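Local coordinates for arginine kinase (Anthopleura japonica, PDB 4RF9), which catalyses the reversible transfer of a phosphate group from ATP to L-arginine, giving N(omega)-phospho-L-arginine and ADP, at residues A[639-644]-A[683-688]; A[587-592]-A[603-608]; A[136-141]-A[233-238]; A[157-162]-A[262-267]; A[292-297]-A[330-335]. All coordinates share one frame; numbering follows the deposited sequence.

In the fold
From the N terminus, contact 3 opens at 136-141, just after strand 127-136, and closes at 233-238. Contact 4 opens inside that loop at 157-162 and closes beyond it at 262-267, so the two cross; their centres lie about 9 Å apart, and Leu138 O and Gln267 NE2, 2.6 Å apart, join them. Contact 5 then follows in series, pairing two strands of the sheet that contact 3 also reaches. In the second repeat, contact 2 sets a helix on the equivalent sheet, and contact 1 closes after it on that same sheet. Contacts 1 and 3, one in each repeat, have centres about 63 Å apart.

Contact 1 (A[639-644]-A[683-688]); sequences RASVHV and VFDISN
Asp685 sends its side chain back over strand 639-644, where it meets both His643 and Arg639. Its CB comes first, beside the imidazole, 3.7 Å from CD2 of His643. From there CG is set anti to the backbone N (chi1 176°), which turns the carboxylate toward the arginine. Oxygen OD2 forms a salt bridge with Arg639 NH2 at 3.3 Å, while OD1 stands 3.5 Å from the same Arg639 NH2. The two side chains approach from opposite directions, with guanidinium and carboxylate planes only 6° apart. Asp685 OD2 is also 3.1 Å from His643 NE2, but the angle is too poor for a hydrogen bond and the ring is turned steeply to the carboxylate. Ser641 OG lies over one face of the guanidinium, near its rim.

These residues share one face of two neighbouring antiparallel strands in the eight-stranded sheet of the second phosphagen kinase catalytic domain. The register follows from the pairing: His643 and Asp685 are a non-hydrogen-bonded pair, whereas Val642 with Ile686 and Val644 with Phe684 are hydrogen-bonded pairs. On the other face Val644 CG1 meets Ile686 CD1 at 3.6 Å. Met703 of helix 696-711 touches Val642 and Ile686 there.

At the far end a side chain replaces a backbone carbonyl as acceptor. Asn688 OD1 takes the N-H of Ala640 at 2.6 Å in an almost straight bond (178° at the hydrogen), and Asn688 ND2 donates to the carbonyls of Met638 and Arg690.

Contact 2 (A[587-592]-A[603-608]); sequences LRIISM and GRLCRA
Ser591 sits against Arg604 and Leu605, where helix 598-615 folds back over the strand that precedes it. Strand 587-594 and this helix form a beta-alpha unit of the alpha+beta catalytic domain in the second repeat, the helix packed on the antiparallel sheet. The short axes run 147° apart and approach to 8.0 Å, so helix and strand are roughly antiparallel.

Walking along the helix, Arg604 comes first. Its aliphatic stem passes alongside the serine hydroxyl, with CD closest, 3.4 Å from Ser591 OG. The bend at chi3 (-56°) swings the guanidinium so that Ser591 OG lies at its edge, near its plane. Arg604 NH1 is 3.4 Å from Met592 O, but the angle is poor, and the charge is met elsewhere, by salt bridges from NH2 to Glu593 and from NE to Asp521. The hydroxyl of Ser591 has its own partner too, the carbonyl O of Val601, about one turn earlier in the helix than Leu605.

Leu605 follows, and it carries the apolar part of the contact. Its CB is 3.8 Å from Ser591 CB. Leu605 also touches Ile484 of strand 479-488, the neighbour of strand 587-594 in the sheet. A bound arginine lies about 10 Å from the side chain of Ile589, the next residue that the leucine meets. With CG anti to the backbone N (chi1 -180°), the isobutyl group is carried along the strand, and Leu605 CD1 reaches Ile589 CG2 at 3.9 Å, the two side chains crossing obliquely.

Contact 3 (A[136-141]-A[233-238]); sequences RSLKGY and DHLRII
Arg136 and Leu235 form an antiparallel hydrogen-bonded pair. The N-H of Arg136 reaches Leu235 O at 3.0 Å, and the N-H of Leu235 reaches Arg136 O at 3.0 Å. Beyond this pair the chain of 136-141 leaves the sheet, and a side chain takes over the bonding.

That side chain is His234. Its CG lies anti to the carbonyl carbon (chi1 -61°), which brings ND1 to the backbone N-H of Leu138, accepted at 2.9 Å with 153° at the hydrogen and the donor 15° out of the ring plane. Its NE2 is bonded to the carbonyl O of Gly142, so the imidazole is gripped at both nitrogens and its rotation is fixed. Ser137 OG lies 4.1 Å above one face of the His234 ring, offset toward its rim, and is bonded to Leu275 O.

Apolar contact is lighter. Leu138 CD1 meets Leu235 CD1 at 4.0 Å, and Tyr141 CB lies 4.0 Å from His234 CE1. A type II turn from Leu138 to Tyr141 brings the tyrosine back.

The pair joins the ends of two neighbouring strands in the catalytic-domain sheet, beside the probable substrate site: the side chain of Asp233 is about 6 Å from that of Cys278, a substrate residue by similarity, and Arg236 is predicted to bind ATP.

Contact 4 (A[157-162]-A[262-267]); sequences KKVVGV and KKLGFQ
Leu264 lies against Lys158, Val159 and Val162, and it carries most of the contact between helix 149-163 and the end of helix 246-264. Its chi1 of -92° falls off the usual staggered position, and the two methyls part to meet different neighbours. CD1 runs alongside Val162 CG2 at 3.6 Å, the side chains sliding past each other in opposite directions. CD2 meets Val159 CG2 more loosely, at 4.2 Å and at about a right angle.

In both valines CG2 is the branch anti to the carbonyl carbon, and in both it is the branch that touches Leu264. Val162 CG2 also comes within 4.2 Å of Lys263 CB, a lighter contact.

Lys158 lies alongside the leucine. Its CE is 3.9 Å from Leu264 CG, and the bend at chi3 (61°) folds the chain over the leucine and on toward the backbone beyond it. There Lys158 NZ donates to a water at 3.2 Å, and the same water donates to Leu264 O at 3.0 Å. Lys158 NZ is also hydrogen-bonded to Tyr141 OH, which links this contact to the 136-141 loop.

Gly265, with phi 91°, is the first residue to leave helical angles and turns the chain away. Two helices thus lie side by side against the sheet, Val159 touching Leu229 of strand 225-229, in the alpha+beta catalytic domain whose eight-stranded antiparallel sheet is typical of phosphagen kinases.

Contact 5 (A[292-297]-A[330-335]); sequences VKIPHA and GVYDIS
Val292 and Tyr332 are an antiparallel hydrogen-bonded pair, and Lys293 with Val331 is the next, non-hydrogen-bonded, with CA atoms just 3.9 Å apart. The run from Val292 to Pro295 and that from Gly330 to Ile334 point 135° apart. Tyr332 O accepts Val292 N at 3.0 Å, and Val292 O accepts Tyr332 N at 2.9 Å. A third bond, Ile294 N to Gly330 O at 2.6 Å, ties the strand end to the residue before the partner strand. Beyond it the chain enters the short helix 295-299, weakly bonded at its start.

Pro295 lies over Gly330, its CG 3.7 Å from Gly330 CA. Ile294 CG2 comes to 3.5 Å of Tyr332 CD1, its side chain crossing the tyrosine at about a right angle. Val292 CG1, placed between the backbone N and the carbonyl carbon (chi1 55°), meets Ile334 CG1 at 3.7 Å. On the other face Lys293 CB lies 3.8 Å from Val331 CG2.

The paired strands belong to the eight-stranded antiparallel sheet of the phosphagen kinase catalytic domain. They border its predicted ATP site, for Val331 adjoins His291 and Tyr332 adjoins Gly316.

Contact 1 (A[639-644]-A[683-688])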
# COMPACT_ATOMS: atom_id res chain seq x y z
N ARG A 639 -3.11 24.72 -16.60
CA ARG A 639 -2.69 25.95 -15.96
C ARG A 639 -1.44 26.46 -16.66
O ARG A 639 -0.40 25.80 -16.66
CB ARG A 639 -2.44 25.74 -14.47
CG ARG A 639 -1.93 26.99 -13.76
CD ARG A 639 -1.94 26.82 -12.25
NE ARG A 639 -0.78 27.44 -11.62
CZ ARG A 639 -0.77 28.67 -11.11
NH1 ARG A 639 -1.86 29.43 -11.15
NH2 ARG A 639 0.34 29.15 -10.56
N ALA A 640 -1.55 27.63 -17.27
CA ALA A 640 -0.42 28.29 -17.91
C ALA A 640 0.09 29.40 -17.00
O ALA A 640 -0.68 30.28 -16.61
CB ALA A 640 -0.82 28.85 -19.27
N SER A 641 1.37 29.36 -16.66
CA SER A 641 1.91 30.33 -15.71
C SER A 641 3.09 31.14 -16.25
O SER A 641 3.95 30.62 -16.96
CB SER A 641 2.29 29.64 -14.39
OG SER A 641 1.13 29.19 -13.70
N VAL A 642 3.09 32.42 -15.91
CA VAL A 642 4.20 33.31 -16.24
C VAL A 642 4.61 34.12 -15.02
O VAL A 642 3.85 34.97 -14.55
CB VAL A 642 3.85 34.28 -17.39
CG1 VAL A 642 4.90 35.37 -17.51
CG2 VAL A 642 3.70 33.53 -18.70
N HIS A 643 5.79 33.84 -14.49
CA HIS A 643 6.34 34.60 -13.37
C HIS A 643 7.07 35.83 -13.89
O HIS A 643 8.21 35.75 -14.35
CB HIS A 643 7.26 33.74 -12.51
CG HIS A 643 6.53 32.75 -11.66
ND1 HIS A 643 6.60 31.39 -11.88
CD2 HIS A 643 5.72 32.92 -10.59
CE1 HIS A 643 5.86 30.76 -10.98
NE2 HIS A 643 5.31 31.67 -10.19
N VAL A 644 6.41 36.98 -13.79
CA VAL A 644 6.92 38.20 -14.40
C VAL A 644 7.00 39.34 -13.38
O VAL A 644 6.17 39.45 -12.48
CB VAL A 644 6.04 38.61 -15.61
CG1 VAL A 644 4.62 38.95 -15.17
CG2 VAL A 644 6.66 39.76 -16.39
N VAL A 683 7.61 40.27 -7.97
CA VAL A 683 7.38 39.36 -9.08
C VAL A 683 5.94 38.84 -9.05
O VAL A 683 5.42 38.50 -7.98
CB VAL A 683 8.35 38.16 -9.04
CG1 VAL A 683 8.35 37.43 -10.38
CG2 VAL A 683 9.76 38.62 -8.69
N PHE A 684 5.31 38.78 -10.21
CA PHE A 684 3.91 38.38 -10.28
C PHE A 684 3.65 37.13 -11.12
O PHE A 684 4.11 37.03 -12.26
CB PHE A 684 3.04 39.54 -10.78
CG PHE A 684 3.04 40.73 -9.86
CD1 PHE A 684 2.40 40.68 -8.64
CD2 PHE A 684 3.67 41.90 -10.24
CE1 PHE A 684 2.40 41.78 -7.80
CE2 PHE A 684 3.68 43.00 -9.40
CZ PHE A 684 3.04 42.94 -8.18
N ASP A 685 2.91 36.19 -10.54
CA ASP A 685 2.45 35.01 -11.26
C ASP A 685 1.18 35.35 -12.03
O ASP A 685 0.18 35.76 -11.44
CB ASP A 685 2.18 33.87 -10.28
CG ASP A 685 1.61 32.63 -10.96
OD1 ASP A 685 0.39 32.60 -11.22
OD2 ASP A 685 2.38 31.69 -11.23
N ILE A 686 1.23 35.18 -13.34
CA ILE A 686 0.05 35.41 -14.17
C ILE A 686 -0.44 34.10 -14.76
O ILE A 686 0.32 33.37 -15.40
CB ILE A 686 0.32 36.42 -15.29
CG1 ILE A 686 0.86 37.73 -14.69
CG2 ILE A 686 -0.94 36.68 -16.10
CD1 ILE A 686 1.05 38.83 -15.70
N SER A 687 -1.72 33.80 -14.55
CA SER A 687 -2.27 32.53 -15.02
C SER A 687 -3.59 32.70 -15.76
O SER A 687 -4.26 33.72 -15.64
CB SER A 687 -2.45 31.56 -13.84
OG SER A 687 -3.44 32.02 -12.95
N ASN A 688 -3.94 31.68 -16.54
CA ASN A 688 -5.21 31.64 -17.25
C ASN A 688 -6.35 31.40 -16.27
O ASN A 688 -6.17 30.73 -15.26
CB ASN A 688 -5.19 30.53 -18.30
CG ASN A 688 -4.97 29.15 -17.68
OD1 ASN A 688 -3.86 28.81 -17.28
ND2 ASN A 688 -6.04 28.36 -17.61

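Contact 2 (A[587-592]-A[603-608])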
# COMPACT_ATOMS: atom_id res chain seq x y z
N LEU A 587 -2.43 11.66 -14.48
CA LEU A 587 -1.31 12.28 -15.18
C LEU A 587 -1.30 13.80 -15.00
O LEU A 587 -2.22 14.49 -15.43
CB LEU A 587 -1.36 11.94 -16.68
CG LEU A 587 -0.91 10.55 -17.09
CD1 LEU A 587 -1.30 10.26 -18.54
CD2 LEU A 587 0.59 10.38 -16.90
N ARG A 588 -0.26 14.30 -14.34
CA ARG A 588 -0.03 15.74 -14.28
C ARG A 588 1.26 16.05 -15.03
O ARG A 588 2.36 15.77 -14.55
CB ARG A 588 0.04 16.24 -12.84
CG ARG A 588 0.08 17.76 -12.74
CD ARG A 588 0.02 18.25 -11.30
NE ARG A 588 0.88 19.42 -11.10
CZ ARG A 588 0.90 20.15 -9.99
NH1 ARG A 588 0.10 19.85 -8.98
NH2 ARG A 588 1.73 21.18 -9.89
N ILE A 589 1.11 16.63 -16.22
CA ILE A 589 2.23 16.84 -17.12
C ILE A 589 2.61 18.31 -17.19
O ILE A 589 1.77 19.16 -17.50
CB ILE A 589 1.89 16.31 -18.53
CG1 ILE A 589 1.15 14.97 -18.43
CG2 ILE A 589 3.16 16.23 -19.38
CD1 ILE A 589 0.65 14.41 -19.76
N ILE A 590 3.87 18.60 -16.91
CA ILE A 590 4.35 19.97 -16.78
C ILE A 590 5.56 20.25 -17.65
O ILE A 590 6.52 19.48 -17.67
CB ILE A 590 4.72 20.29 -15.31
CG1 ILE A 590 3.55 20.00 -14.38
CG2 ILE A 590 5.17 21.74 -15.17
CD1 ILE A 590 3.93 19.93 -12.92
N SER A 591 5.51 21.35 -18.39
CA SER A 591 6.65 21.83 -19.15
C SER A 591 7.18 23.11 -18.52
O SER A 591 6.43 24.05 -18.26
CB SER A 591 6.27 22.06 -20.61
OG SER A 591 7.18 21.41 -21.48
N MET A 592 8.49 23.14 -18.27
CA MET A 592 9.11 24.27 -17.59
C MET A 592 10.28 24.82 -18.39
O MET A 592 10.91 24.10 -19.16
CB MET A 592 9.61 23.85 -16.20
CG MET A 592 8.52 23.31 -15.29
SD MET A 592 9.19 22.34 -13.92
CE MET A 592 9.87 20.93 -14.80
N GLY A 603 5.42 23.84 -27.08
CA GLY A 603 5.85 22.92 -28.11
C GLY A 603 6.37 21.62 -27.53
O GLY A 603 6.05 20.54 -28.00
N ARG A 604 7.19 21.74 -26.48
CA ARG A 604 7.72 20.57 -25.79
C ARG A 604 6.60 19.81 -25.12
O ARG A 604 6.56 18.58 -25.15
CB ARG A 604 8.76 20.99 -24.75
CG ARG A 604 9.26 19.83 -23.90
CD ARG A 604 10.13 20.31 -22.75
NE ARG A 604 11.26 21.13 -23.21
CZ ARG A 604 11.35 22.44 -23.02
NH1 ARG A 604 10.40 23.10 -22.38
NH2 ARG A 604 12.41 23.09 -23.48
N LEU A 605 5.69 20.55 -24.50
CA LEU A 605 4.55 19.97 -23.81
C LEU A 605 3.70 19.16 -24.78
O LEU A 605 3.31 18.03 -24.48
CB LEU A 605 3.69 21.06 -23.15
CG LEU A 605 2.46 20.55 -22.40
CD1 LEU A 605 2.86 19.74 -21.16
CD2 LEU A 605 1.53 21.69 -22.02
N CYS A 606 3.44 19.73 -25.94
CA CYS A 606 2.65 19.06 -26.97
C CYS A 606 3.31 17.78 -27.47
O CYS A 606 2.64 16.76 -27.63
CB CYS A 606 2.38 20.00 -28.15
SG CYS A 606 1.20 21.31 -27.79
N ARG A 607 4.61 17.84 -27.71
CA ARG A 607 5.36 16.69 -28.22
C ARG A 607 5.24 15.48 -27.30
O ARG A 607 5.09 14.35 -27.76
CB ARG A 607 6.83 17.06 -28.42
CG ARG A 607 7.12 17.77 -29.73
CD ARG A 607 8.57 18.25 -29.81
NE ARG A 607 9.50 17.28 -29.24
CZ ARG A 607 10.31 17.54 -28.21
NH1 ARG A 607 10.30 18.74 -27.65
NH2 ARG A 607 11.13 16.60 -27.76
N ALA A 608 5.29 15.74 -25.99
CA ALA A 608 5.19 14.68 -25.00
C ALA A 608 3.75 14.21 -24.80
O ALA A 608 3.48 13.02 -24.79
CB ALA A 608 5.79 15.14 -23.69

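Contact 3 (A[136-141]-A[233-238])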
# COMPACT_ATOMS: atom_id res chain seq x y z
N ARG A 136 8.07 -23.37 7.91
CA ARG A 136 8.36 -24.70 7.39
C ARG A 136 9.78 -25.16 7.75
O ARG A 136 10.67 -24.33 7.96
CB ARG A 136 8.18 -24.74 5.87
CG ARG A 136 6.72 -24.67 5.42
CD ARG A 136 5.93 -25.88 5.87
NE ARG A 136 4.58 -25.88 5.32
CZ ARG A 136 3.53 -25.34 5.92
NH1 ARG A 136 3.66 -24.76 7.10
NH2 ARG A 136 2.34 -25.38 5.34
N SER A 137 9.97 -26.47 7.83
CA SER A 137 11.28 -27.05 8.13
C SER A 137 11.57 -28.25 7.22
O SER A 137 10.70 -29.08 6.98
CB SER A 137 11.35 -27.47 9.61
OG SER A 137 11.24 -26.35 10.46
N LEU A 138 12.80 -28.32 6.73
CA LEU A 138 13.21 -29.34 5.76
C LEU A 138 13.42 -30.72 6.37
O LEU A 138 13.89 -30.85 7.50
CB LEU A 138 14.50 -28.90 5.06
CG LEU A 138 14.41 -28.27 3.67
CD1 LEU A 138 13.32 -27.21 3.62
CD2 LEU A 138 15.75 -27.67 3.29
N LYS A 139 13.09 -31.76 5.60
CA LYS A 139 13.35 -33.13 6.01
C LYS A 139 14.85 -33.38 6.13
O LYS A 139 15.65 -32.83 5.37
CB LYS A 139 12.77 -34.12 4.99
CG LYS A 139 11.25 -34.18 4.93
CD LYS A 139 10.81 -35.01 3.74
CE LYS A 139 9.30 -35.08 3.63
NZ LYS A 139 8.89 -35.65 2.31
N GLY A 140 15.24 -34.20 7.11
CA GLY A 140 16.60 -34.68 7.21
C GLY A 140 17.53 -33.87 8.10
O GLY A 140 18.68 -34.24 8.30
N TYR A 141 17.02 -32.77 8.65
CA TYR A 141 17.84 -31.93 9.52
C TYR A 141 17.19 -31.74 10.88
O TYR A 141 16.02 -32.08 11.09
CB TYR A 141 18.09 -30.57 8.88
CG TYR A 141 18.60 -30.64 7.47
CD1 TYR A 141 19.95 -30.83 7.20
CD2 TYR A 141 17.73 -30.53 6.39
CE1 TYR A 141 20.42 -30.90 5.90
CE2 TYR A 141 18.19 -30.59 5.09
CZ TYR A 141 19.53 -30.78 4.85
OH TYR A 141 20.00 -30.85 3.56
N ASP A 233 12.94 -20.55 12.17
CA ASP A 233 12.81 -21.85 11.52
C ASP A 233 13.65 -21.84 10.25
O ASP A 233 14.22 -20.81 9.89
CB ASP A 233 11.34 -22.15 11.20
CG ASP A 233 10.48 -22.25 12.44
OD1 ASP A 233 10.55 -23.28 13.14
OD2 ASP A 233 9.72 -21.30 12.71
N HIS A 234 13.73 -22.99 9.58
CA HIS A 234 14.45 -23.09 8.32
C HIS A 234 13.87 -22.09 7.33
O HIS A 234 14.60 -21.33 6.70
CB HIS A 234 14.35 -24.50 7.73
CG HIS A 234 14.94 -25.56 8.60
ND1 HIS A 234 14.78 -26.91 8.34
CD2 HIS A 234 15.68 -25.48 9.73
CE1 HIS A 234 15.40 -27.61 9.27
NE2 HIS A 234 15.96 -26.77 10.12
N LEU A 235 12.55 -22.09 7.23
CA LEU A 235 11.85 -21.24 6.28
C LEU A 235 10.72 -20.45 6.92
O LEU A 235 9.83 -21.01 7.55
CB LEU A 235 11.29 -22.09 5.13
CG LEU A 235 12.29 -22.80 4.23
CD1 LEU A 235 11.56 -23.69 3.24
CD2 LEU A 235 13.18 -21.79 3.50
N ARG A 236 10.76 -19.13 6.75
CA ARG A 236 9.61 -18.28 7.04
C ARG A 236 9.15 -17.66 5.73
O ARG A 236 9.75 -16.71 5.23
CB ARG A 236 9.95 -17.21 8.07
CG ARG A 236 8.75 -16.38 8.49
CD ARG A 236 8.98 -15.72 9.84
NE ARG A 236 8.90 -16.68 10.94
CZ ARG A 236 7.97 -16.65 11.89
NH1 ARG A 236 7.05 -15.70 11.89
NH2 ARG A 236 7.97 -17.56 12.86
N ILE A 237 8.08 -18.22 5.17
CA ILE A 237 7.62 -17.84 3.84
C ILE A 237 6.40 -16.93 3.92
O ILE A 237 5.40 -17.27 4.55
CB ILE A 237 7.28 -19.09 3.00
CG1 ILE A 237 8.44 -20.09 3.06
CG2 ILE A 237 6.96 -18.69 1.57
CD1 ILE A 237 8.15 -21.42 2.37
N ILE A 238 6.50 -15.77 3.28
CA ILE A 238 5.46 -14.76 3.39
C ILE A 238 4.95 -14.28 2.03
O ILE A 238 5.72 -13.86 1.18
CB ILE A 238 5.95 -13.52 4.17
CG1 ILE A 238 6.54 -13.94 5.53
CG2 ILE A 238 4.83 -12.51 4.34
CD1 ILE A 238 7.32 -12.83 6.24

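Contact 4 (A[157-162]-A[262-267])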
# COMPACT_ATOMS: atom_id res chain seq x y z
N LYS A 157 21.88 -23.74 0.90
CA LYS A 157 22.25 -24.14 -0.45
C LYS A 157 21.09 -24.75 -1.23
O LYS A 157 20.87 -24.42 -2.40
CB LYS A 157 23.42 -25.11 -0.40
CG LYS A 157 23.84 -25.66 -1.76
CD LYS A 157 24.95 -26.69 -1.59
CE LYS A 157 25.30 -27.35 -2.92
NZ LYS A 157 26.32 -28.41 -2.74
N LYS A 158 20.34 -25.65 -0.59
CA LYS A 158 19.22 -26.32 -1.24
C LYS A 158 18.03 -25.39 -1.44
O LYS A 158 17.38 -25.43 -2.49
CB LYS A 158 18.81 -27.56 -0.44
CG LYS A 158 19.84 -28.68 -0.47
CD LYS A 158 19.53 -29.75 0.55
CE LYS A 158 18.18 -30.40 0.29
NZ LYS A 158 17.94 -31.55 1.21
N VAL A 159 17.75 -24.56 -0.44
CA VAL A 159 16.64 -23.62 -0.52
C VAL A 159 16.87 -22.57 -1.62
O VAL A 159 15.99 -22.33 -2.45
CB VAL A 159 16.41 -22.90 0.83
CG1 VAL A 159 15.57 -21.65 0.63
CG2 VAL A 159 15.75 -23.84 1.83
N VAL A 160 18.06 -21.97 -1.62
CA VAL A 160 18.43 -20.96 -2.61
C VAL A 160 18.38 -21.52 -4.03
O VAL A 160 17.97 -20.83 -4.97
CB VAL A 160 19.83 -20.36 -2.31
CG1 VAL A 160 20.32 -19.49 -3.46
CG2 VAL A 160 19.81 -19.56 -1.01
N GLY A 161 18.79 -22.77 -4.19
CA GLY A 161 18.75 -23.43 -5.48
C GLY A 161 17.34 -23.50 -6.05
O GLY A 161 17.13 -23.28 -7.24
N VAL A 162 16.38 -23.81 -5.18
CA VAL A 162 14.98 -23.87 -5.57
C VAL A 162 14.43 -22.47 -5.82
O VAL A 162 13.76 -22.23 -6.83
CB VAL A 162 14.12 -24.54 -4.48
CG1 VAL A 162 12.65 -24.55 -4.88
CG2 VAL A 162 14.60 -25.96 -4.21
N LYS A 262 8.00 -30.37 -3.01
CA LYS A 262 8.23 -31.48 -3.94
C LYS A 262 9.72 -31.74 -4.18
O LYS A 262 10.13 -32.88 -4.38
CB LYS A 262 7.50 -31.23 -5.26
CG LYS A 262 8.23 -30.31 -6.23
CD LYS A 262 7.40 -29.99 -7.46
CE LYS A 262 6.17 -29.19 -7.09
NZ LYS A 262 5.70 -28.36 -8.23
N LYS A 263 10.52 -30.68 -4.15
CA LYS A 263 11.95 -30.79 -4.43
C LYS A 263 12.76 -31.15 -3.18
O LYS A 263 13.81 -31.78 -3.28
CB LYS A 263 12.49 -29.49 -5.03
CG LYS A 263 11.97 -29.16 -6.42
CD LYS A 263 12.27 -30.27 -7.41
CE LYS A 263 12.09 -29.79 -8.84
NZ LYS A 263 13.11 -28.75 -9.19
N LEU A 264 12.27 -30.73 -2.02
CA LEU A 264 13.05 -30.86 -0.78
C LEU A 264 12.35 -31.69 0.29
O LEU A 264 12.97 -32.55 0.92
CB LEU A 264 13.40 -29.47 -0.24
CG LEU A 264 14.72 -28.83 -0.66
CD1 LEU A 264 14.98 -28.89 -2.16
CD2 LEU A 264 14.77 -27.39 -0.18
N GLY A 265 11.06 -31.44 0.51
CA GLY A 265 10.31 -32.14 1.53
C GLY A 265 10.33 -31.44 2.88
O GLY A 265 11.36 -30.91 3.29
N PHE A 266 9.19 -31.46 3.57
CA PHE A 266 9.05 -30.81 4.87
C PHE A 266 8.93 -31.80 6.02
O PHE A 266 8.47 -32.93 5.84
CB PHE A 266 7.81 -29.90 4.88
CG PHE A 266 7.87 -28.77 3.90
CD1 PHE A 266 9.06 -28.07 3.69
CD2 PHE A 266 6.75 -28.39 3.19
CE1 PHE A 266 9.11 -27.02 2.79
CE2 PHE A 266 6.79 -27.34 2.29
CZ PHE A 266 7.98 -26.66 2.09
N GLN A 267 9.35 -31.38 7.21
CA GLN A 267 9.14 -32.17 8.42
C GLN A 267 7.67 -32.06 8.81
O GLN A 267 7.14 -30.97 9.00
CB GLN A 267 10.04 -31.68 9.55
CG GLN A 267 11.52 -31.88 9.28
CD GLN A 267 12.39 -31.44 10.43
OE1 GLN A 267 12.06 -31.66 11.60
NE2 GLN A 267 13.52 -30.80 10.12
O HOH W 1 15.09 -31.40 2.69

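Contact 5 (A[292-297]-A[330-335])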
# COMPACT_ATOMS: atom_id res chain seq x y z
N VAL A 292 -8.10 -3.92 8.06
CA VAL A 292 -9.37 -3.40 7.55
C VAL A 292 -9.94 -2.30 8.46
O VAL A 292 -10.01 -2.45 9.68
CB VAL A 292 -10.40 -4.54 7.34
CG1 VAL A 292 -10.61 -5.34 8.62
CG2 VAL A 292 -11.73 -3.98 6.82
N LYS A 293 -10.33 -1.19 7.85
CA LYS A 293 -10.96 -0.09 8.57
C LYS A 293 -12.42 -0.43 8.84
O LYS A 293 -13.25 -0.40 7.94
CB LYS A 293 -10.85 1.21 7.77
CG LYS A 293 -11.52 2.41 8.42
CD LYS A 293 -11.06 3.71 7.78
CE LYS A 293 -11.87 4.90 8.27
NZ LYS A 293 -13.29 4.85 7.81
N ILE A 294 -12.73 -0.75 10.10
CA ILE A 294 -14.04 -1.31 10.43
C ILE A 294 -14.70 -0.69 11.69
O ILE A 294 -15.25 -1.41 12.53
CB ILE A 294 -13.91 -2.87 10.50
CG1 ILE A 294 -15.24 -3.57 10.18
CG2 ILE A 294 -13.20 -3.35 11.78
CD1 ILE A 294 -15.33 -4.03 8.74
N PRO A 295 -14.70 0.65 11.80
CA PRO A 295 -15.07 1.32 13.05
C PRO A 295 -16.50 1.04 13.51
O PRO A 295 -16.73 0.83 14.71
CB PRO A 295 -14.92 2.81 12.71
CG PRO A 295 -14.18 2.86 11.40
CD PRO A 295 -14.58 1.62 10.69
N HIS A 296 -17.45 1.03 12.58
CA HIS A 296 -18.86 0.87 12.93
C HIS A 296 -19.19 -0.55 13.37
O HIS A 296 -20.08 -0.76 14.20
CB HIS A 296 -19.75 1.28 11.76
CG HIS A 296 -19.73 2.75 11.48
ND1 HIS A 296 -18.97 3.31 10.47
CD2 HIS A 296 -20.38 3.78 12.07
CE1 HIS A 296 -19.15 4.62 10.46
NE2 HIS A 296 -20.00 4.93 11.42
N ALA A 297 -18.48 -1.53 12.82
CA ALA A 297 -18.76 -2.93 13.12
C ALA A 297 -18.30 -3.31 14.52
O ALA A 297 -18.84 -4.24 15.12
CB ALA A 297 -18.11 -3.83 12.09
N GLY A 330 -9.79 3.25 13.43
CA GLY A 330 -10.86 2.35 13.04
C GLY A 330 -10.33 1.15 12.28
O GLY A 330 -11.09 0.27 11.86
N VAL A 331 -9.01 1.11 12.11
CA VAL A 331 -8.35 0.03 11.41
C VAL A 331 -7.96 -1.09 12.37
O VAL A 331 -7.43 -0.84 13.46
CB VAL A 331 -7.09 0.53 10.66
CG1 VAL A 331 -6.30 -0.64 10.08
CG2 VAL A 331 -7.49 1.51 9.56
N TYR A 332 -8.25 -2.33 11.98
CA TYR A 332 -7.97 -3.48 12.82
C TYR A 332 -7.17 -4.55 12.08
O TYR A 332 -7.37 -4.78 10.89
CB TYR A 332 -9.27 -4.09 13.35
CG TYR A 332 -9.95 -3.26 14.41
CD1 TYR A 332 -10.75 -2.18 14.06
CD2 TYR A 332 -9.78 -3.54 15.75
CE1 TYR A 332 -11.38 -1.42 15.02
CE2 TYR A 332 -10.40 -2.79 16.73
CZ TYR A 332 -11.20 -1.72 16.36
OH TYR A 332 -11.82 -0.96 17.32
N ASP A 333 -6.27 -5.19 12.80
CA ASP A 333 -5.57 -6.35 12.27
C ASP A 333 -6.35 -7.61 12.62
O ASP A 333 -6.39 -8.03 13.78
CB ASP A 333 -4.14 -6.43 12.82
CG ASP A 333 -3.33 -7.52 12.15
OD1 ASP A 333 -3.71 -7.94 11.04
OD2 ASP A 333 -2.32 -7.97 12.73
N ILE A 334 -6.99 -8.20 11.62
CA ILE A 334 -7.73 -9.43 11.81
C ILE A 334 -6.79 -10.59 11.51
O ILE A 334 -6.05 -10.54 10.53
CB ILE A 334 -8.95 -9.51 10.88
CG1 ILE A 334 -9.68 -8.17 10.84
CG2 ILE A 334 -9.89 -10.63 11.32
CD1 ILE A 334 -10.32 -7.78 12.15
N SER A 335 -6.82 -11.62 12.34
CA SER A 335 -5.94 -12.76 12.15
C SER A 335 -6.49 -14.05 12.74
O SER A 335 -7.38 -14.03 13.59
CB SER A 335 -4.55 -12.46 12.71
OG SER A 335 -4.61 -12.09 14.07